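Local coordinates for protein pentafunctional AROM polypeptide (Schizosaccharomyces pombe, PDB 5SWV) that probably catalyses two steps of the shikimate pathway in this fragment, dehydration of 3-dehydroquinate and NADPH-dependent reduction of 3-dehydroshikimate to shikimate, at residues A[20-25]-A[62-67]; A[30-35]-A[222-227]. All coordinates share one frame; numbering follows the deposited sequence.

Contact 1: residues A[20-25]-A[62-67]; sequences PRIEDA and AEQISL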
loop_
_atom_site.group_PDB
_atom_site.type_symbol
_atom_site.label_atom_id
_atom_site.label_comp_id
_atom_site.label_asym_id
_atom_site.label_seq_id
_atom_site.Cartn_x
_atom_site.Cartn_y
_atom_site.Cartn_z
ATOM N N PRO A 20 11.200 -9.808 17.570
ATOM C CA PRO A 20 12.178 -9.163 18.442
ATOM C C PRO A 20 13.080 -8.156 17.754
ATOM O O PRO A 20 13.641 -7.310 18.436
ATOM C CB PRO A 20 13.042 -10.322 18.943
ATOM C CG PRO A 20 12.414 -11.564 18.442
ATOM C CD PRO A 20 11.565 -11.200 17.286
ATOM N N ARG A 21 13.257 -8.277 16.437
ATOM C CA ARG A 21 14.096 -7.359 15.638
ATOM C C ARG A 21 13.462 -7.058 14.277
ATOM O O ARG A 21 12.931 -7.959 13.631
ATOM C CB ARG A 21 15.456 -8.002 15.381
ATOM C CG ARG A 21 16.304 -8.283 16.608
ATOM C CD ARG A 21 16.831 -6.984 17.201
ATOM N NE ARG A 21 17.817 -6.344 16.320
ATOM C CZ ARG A 21 19.143 -6.478 16.403
ATOM N NH1 ARG A 21 19.734 -7.225 17.345
ATOM N NH2 ARG A 21 19.895 -5.840 15.524
ATOM N N ILE A 22 13.532 -5.808 13.826
ATOM C CA ILE A 22 12.989 -5.452 12.513
ATOM C C ILE A 22 13.768 -6.164 11.383
ATOM O O ILE A 22 13.184 -6.498 10.344
ATOM C CB ILE A 22 12.881 -3.906 12.309
ATOM C CG1 ILE A 22 11.533 -3.380 12.802
ATOM C CG2 ILE A 22 12.948 -3.492 10.834
ATOM C CD1 ILE A 22 11.285 -3.575 14.263
ATOM N N GLU A 23 15.055 -6.428 11.606
ATOM C CA GLU A 23 15.872 -7.213 10.660
ATOM C C GLU A 23 15.220 -8.557 10.327
ATOM O O GLU A 23 15.290 -9.015 9.187
ATOM C CB GLU A 23 17.280 -7.479 11.212
ATOM C CG GLU A 23 18.192 -6.261 11.297
ATOM C CD GLU A 23 18.112 -5.500 12.624
ATOM O OE1 GLU A 23 17.171 -5.696 13.431
ATOM O OE2 GLU A 23 19.009 -4.679 12.870
ATOM N N ASP A 24 14.589 -9.177 11.331
ATOM C CA ASP A 24 13.906 -10.470 11.179
ATOM C C ASP A 24 12.666 -10.353 10.299
ATOM O O ASP A 24 12.254 -11.324 9.683
ATOM C CB ASP A 24 13.495 -11.053 12.546
ATOM C CG ASP A 24 14.662 -11.199 13.513
ATOM O OD1 ASP A 24 15.826 -11.230 13.057
ATOM O OD2 ASP A 24 14.413 -11.288 14.738
ATOM N N ALA A 25 12.055 -9.176 10.280
ATOM C CA ALA A 25 10.871 -8.923 9.476
ATOM C C ALA A 25 11.170 -8.688 8.002
ATOM O O ALA A 25 10.329 -9.014 7.157
ATOM C CB ALA A 25 10.129 -7.726 10.032
ATOM N N ALA A 62 14.844 3.743 18.030
ATOM C CA ALA A 62 14.908 4.640 16.894
ATOM C C ALA A 62 15.562 4.010 15.654
ATOM O O ALA A 62 15.059 4.189 14.543
ATOM C CB ALA A 62 15.631 5.906 17.288
ATOM N N GLU A 63 16.672 3.290 15.833
ATOM C CA GLU A 63 17.324 2.588 14.704
ATOM C C GLU A 63 16.356 1.596 14.087
ATOM O O GLU A 63 16.248 1.509 12.869
ATOM C CB GLU A 63 18.607 1.869 15.134
ATOM C CG GLU A 63 19.860 2.745 15.068
ATOM C CD GLU A 63 20.835 2.563 16.242
ATOM O OE1 GLU A 63 21.632 3.515 16.500
ATOM O OE2 GLU A 63 20.806 1.490 16.909
ATOM N N GLN A 64 15.623 0.890 14.945
ATOM C CA GLN A 64 14.625 -0.075 14.511
ATOM C C GLN A 64 13.500 0.571 13.712
ATOM O O GLN A 64 13.176 0.108 12.625
ATOM C CB GLN A 64 14.046 -0.804 15.717
ATOM C CG GLN A 64 15.052 -1.675 16.440
ATOM C CD GLN A 64 15.242 -2.993 15.752
ATOM O OE1 GLN A 64 14.417 -3.893 15.904
ATOM N NE2 GLN A 64 16.314 -3.129 14.987
ATOM N N ILE A 65 12.921 1.644 14.241
ATOM C CA ILE A 65 11.811 2.322 13.573
ATOM C C ILE A 65 12.214 2.867 12.208
ATOM O O ILE A 65 11.442 2.765 11.248
ATOM C CB ILE A 65 11.221 3.474 14.430
ATOM C CG1 ILE A 65 10.601 2.935 15.736
ATOM C CG2 ILE A 65 10.159 4.275 13.655
ATOM C CD1 ILE A 65 9.617 1.800 15.568
ATOM N N SER A 66 13.401 3.458 12.114
ATOM C CA SER A 66 13.857 3.990 10.821
ATOM C C SER A 66 14.193 2.855 9.857
ATOM O O SER A 66 13.860 2.944 8.680
ATOM C CB SER A 66 15.008 5.012 10.957
ATOM O OG SER A 66 15.973 4.588 11.886
ATOM N N LEU A 67 14.809 1.784 10.357
ATOM C CA LEU A 67 15.100 0.602 9.534
ATOM C C LEU A 67 13.838 0.077 8.842
ATOM O O LEU A 67 13.885 -0.340 7.680
ATOM C CB LEU A 67 15.756 -0.503 10.380
ATOM C CG LEU A 67 16.246 -1.783 9.691
ATOM C CD1 LEU A 67 17.301 -1.491 8.633
ATOM C CD2 LEU A 67 16.804 -2.760 10.715
#
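Gln64 reaches from helix 58-69 to the chain around Ile22 and uses both ends of its amide. Its chain bends at chi2 (-81°), which turns the amide toward residues 21-23. OE1 of Gln64 accepts from the backbone N of Ile22 at 3.0 Å, with the N-H tilted out of the carbonyl plane. NE2 of Gln64 donates to OE1 of Glu23 at 3.1 Å, and this bond is nearly straight. The side chains of Glu23 and Gln64 cross at about a right angle, while carboxylate and amide planes are 30° apart. Arg21 grips the same carboxylate side-on, NE to OE1 and NH2 to OE2. NE of Arg21 and NE2 of Gln64 meet OE1 of Glu23 from opposite faces. Ile22 and Leu67 run past each other in opposite directions, with CG2 of Ile22 3.9 Å from CG of Leu67. CD2 of Leu67 lies 3.6 Å from CD of Glu23. Within the dehydroquinase TIM barrel, the contact ties the segment after strand 13-17, with its short helix 22-25, to helix 58-69. Leu46 and Leu68 also pack on Ile22. The two bonds fix the rotation of the Gln64 amide, and the two donors at Glu23 OE1 would favour a charged carboxylate.

Contact 2: residues A[30-35]-A[222-227]; sequences RDVTVG and HPLLPS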
loop_
_atom_site.group_PDB
_atom_site.type_symbol
_atom_site.label_atom_id
_atom_site.label_comp_id
_atom_site.label_asym_id
_atom_site.label_seq_id
_atom_site.Cartn_x
_atom_site.Cartn_y
_atom_site.Cartn_z
ATOM N N ARG A 30 7.164 -7.806 2.664
ATOM C CA ARG A 30 6.206 -7.544 1.597
ATOM C C ARG A 30 5.047 -8.532 1.593
ATOM O O ARG A 30 3.951 -8.175 1.185
ATOM C CB ARG A 30 6.913 -7.519 0.252
ATOM C CG ARG A 30 7.849 -6.334 0.178
ATOM C CD ARG A 30 8.686 -6.365 -1.069
ATOM N NE ARG A 30 9.739 -5.356 -1.012
ATOM C CZ ARG A 30 10.518 -5.002 -2.040
ATOM N NH1 ARG A 30 10.375 -5.564 -3.245
ATOM N NH2 ARG A 30 11.453 -4.066 -1.865
ATOM N N ASP A 31 5.288 -9.759 2.058
ATOM C CA ASP A 31 4.237 -10.770 2.210
ATOM C C ASP A 31 3.392 -10.579 3.485
ATOM O O ASP A 31 2.165 -10.739 3.448
ATOM C CB ASP A 31 4.844 -12.188 2.173
ATOM C CG ASP A 31 5.552 -12.525 0.818
ATOM O OD1 ASP A 31 5.180 -11.979 -0.258
ATOM O OD2 ASP A 31 6.479 -13.371 0.840
ATOM N N VAL A 32 4.031 -10.230 4.601
ATOM C CA VAL A 32 3.314 -10.130 5.885
ATOM C C VAL A 32 2.467 -8.880 6.035
ATOM O O VAL A 32 1.650 -8.822 6.935
ATOM C CB VAL A 32 4.244 -10.215 7.114
ATOM C CG1 VAL A 32 5.135 -11.437 7.023
ATOM C CG2 VAL A 32 5.082 -8.964 7.282
ATOM N N THR A 33 2.679 -7.876 5.191
ATOM C CA THR A 33 1.902 -6.628 5.262
ATOM C C THR A 33 0.696 -6.590 4.321
ATOM O O THR A 33 -0.122 -5.674 4.412
ATOM C CB THR A 33 2.776 -5.383 4.997
ATOM O OG1 THR A 33 3.397 -5.486 3.716
ATOM C CG2 THR A 33 3.844 -5.266 6.060
ATOM N N VAL A 34 0.609 -7.563 3.416
ATOM C CA VAL A 34 -0.569 -7.786 2.574
ATOM C C VAL A 34 -1.871 -7.487 3.320
ATOM O O VAL A 34 -2.087 -7.988 4.428
ATOM C CB VAL A 34 -0.553 -9.246 2.056
ATOM C CG1 VAL A 34 -1.942 -9.793 1.747
ATOM C CG2 VAL A 34 0.361 -9.347 0.829
ATOM N N GLY A 35 -2.711 -6.647 2.711
ATOM C CA GLY A 35 -4.043 -6.334 3.215
ATOM C C GLY A 35 -4.130 -5.356 4.361
ATOM O O GLY A 35 -5.231 -5.064 4.833
ATOM N N HIS A 222 -0.185 -12.631 10.959
ATOM C CA HIS A 222 0.171 -13.392 9.753
ATOM C C HIS A 222 0.985 -14.640 10.146
ATOM O O HIS A 222 1.742 -14.588 11.114
ATOM C CB HIS A 222 0.969 -12.484 8.822
ATOM C CG HIS A 222 1.241 -13.070 7.474
ATOM N ND1 HIS A 222 2.304 -13.915 7.234
ATOM C CD2 HIS A 222 0.605 -12.920 6.291
ATOM C CE1 HIS A 222 2.310 -14.268 5.962
ATOM N NE2 HIS A 222 1.285 -13.680 5.368
ATOM N N PRO A 223 0.829 -15.771 9.422
ATOM C CA PRO A 223 1.459 -17.045 9.877
ATOM C C PRO A 223 2.985 -17.041 10.117
ATOM O O PRO A 223 3.494 -17.844 10.914
ATOM C CB PRO A 223 1.107 -18.022 8.749
ATOM C CG PRO A 223 -0.185 -17.506 8.202
ATOM C CD PRO A 223 -0.106 -16.009 8.297
ATOM N N LEU A 224 3.680 -16.158 9.408
ATOM C CA LEU A 224 5.117 -15.951 9.541
ATOM C C LEU A 224 5.562 -15.157 10.779
ATOM O O LEU A 224 6.741 -15.208 11.144
ATOM C CB LEU A 224 5.662 -15.273 8.275
ATOM C CG LEU A 224 5.454 -16.054 6.960
ATOM C CD1 LEU A 224 6.075 -15.325 5.776
ATOM C CD2 LEU A 224 5.977 -17.493 7.042
ATOM N N LEU A 225 4.652 -14.434 11.426
ATOM C CA LEU A 225 4.996 -13.740 12.658
ATOM C C LEU A 225 5.118 -14.786 13.748
ATOM O O LEU A 225 4.496 -15.837 13.648
ATOM C CB LEU A 225 3.940 -12.711 13.023
ATOM C CG LEU A 225 3.657 -11.631 11.982
ATOM C CD1 LEU A 225 2.789 -10.547 12.599
ATOM C CD2 LEU A 225 4.937 -11.025 11.442
ATOM N N PRO A 226 5.937 -14.520 14.781
ATOM C CA PRO A 226 6.209 -15.581 15.744
ATOM C C PRO A 226 5.017 -15.985 16.611
ATOM O O PRO A 226 4.975 -17.121 17.073
ATOM C CB PRO A 226 7.349 -15.011 16.590
ATOM C CG PRO A 226 7.191 -13.548 16.482
ATOM C CD PRO A 226 6.691 -13.295 15.093
ATOM N N SER A 227 4.056 -15.088 16.817
ATOM C CA SER A 227 2.912 -15.384 17.693
ATOM C C SER A 227 1.787 -14.391 17.474
ATOM O O SER A 227 2.003 -13.340 16.865
ATOM C CB SER A 227 3.335 -15.356 19.177
ATOM O OG SER A 227 4.035 -14.169 19.517
#
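Val32 packs over the imidazole of His222, and the His222 side chain can be followed outward. CB of His222 is 4.2 Å from the backbone O of Val32. CG is anti to the backbone N of His222 (chi1 -172°), which carries the ring toward helix 29-32. CG and CD2 then both face CA of Val32. CA of Val32 sits over the centre of the His222 ring, 3.9 Å from the centroid and 10° off the normal, a CH-pi contact. The opposite face is met by CD of Pro223, nearer the rim. ND1 of His222 lies 3.8 Å from CG1 of Val32 and takes a weak bond from the backbone N of Leu224. His222 also begins a type I beta turn, closed by N of Leu225 on O of His222. The turn follows strand 218-220, the eighth strand of the dehydroquinase TIM barrel, while helix 29-32 lies between strands one and two. Further out, CE1 of His222 is 4.1 Å from CG1 of Val32. The tip, NE2 of His222, approaches the backbone O of Asp31 at 3.6 Å. CG1 of Val32 also touches CB of Leu224 at 4.1 Å and, more loosely, CD2 of Leu225. Leu15 of strand 13-17 packs against both Val32 and Leu225.

Overall arrangement
Both contacts belong to the type I dehydroquinase part of the chain and involve the connection between strands 13-17 and 38-42. Helices 22-25 and 29-32 follow each other there. Contact 1 joins the first to helix 58-69, and contact 2 joins the second to the loop after strand 218-220. The connection is thus tied to helix 58-69 and to the loop that follows the last barrel strand. The centres are about 15 Å apart. The nearest atoms are about 5 Å apart, so the contacts do not touch. Tyr19 packs on both Ala25 and Leu225. Contact 2 also lies near the dehydrogenase part, where NH2 of Arg30 is hydrogen-bonded to the backbone O of Asn363, and the backbone N of Gly35 to OG1 of Thr519.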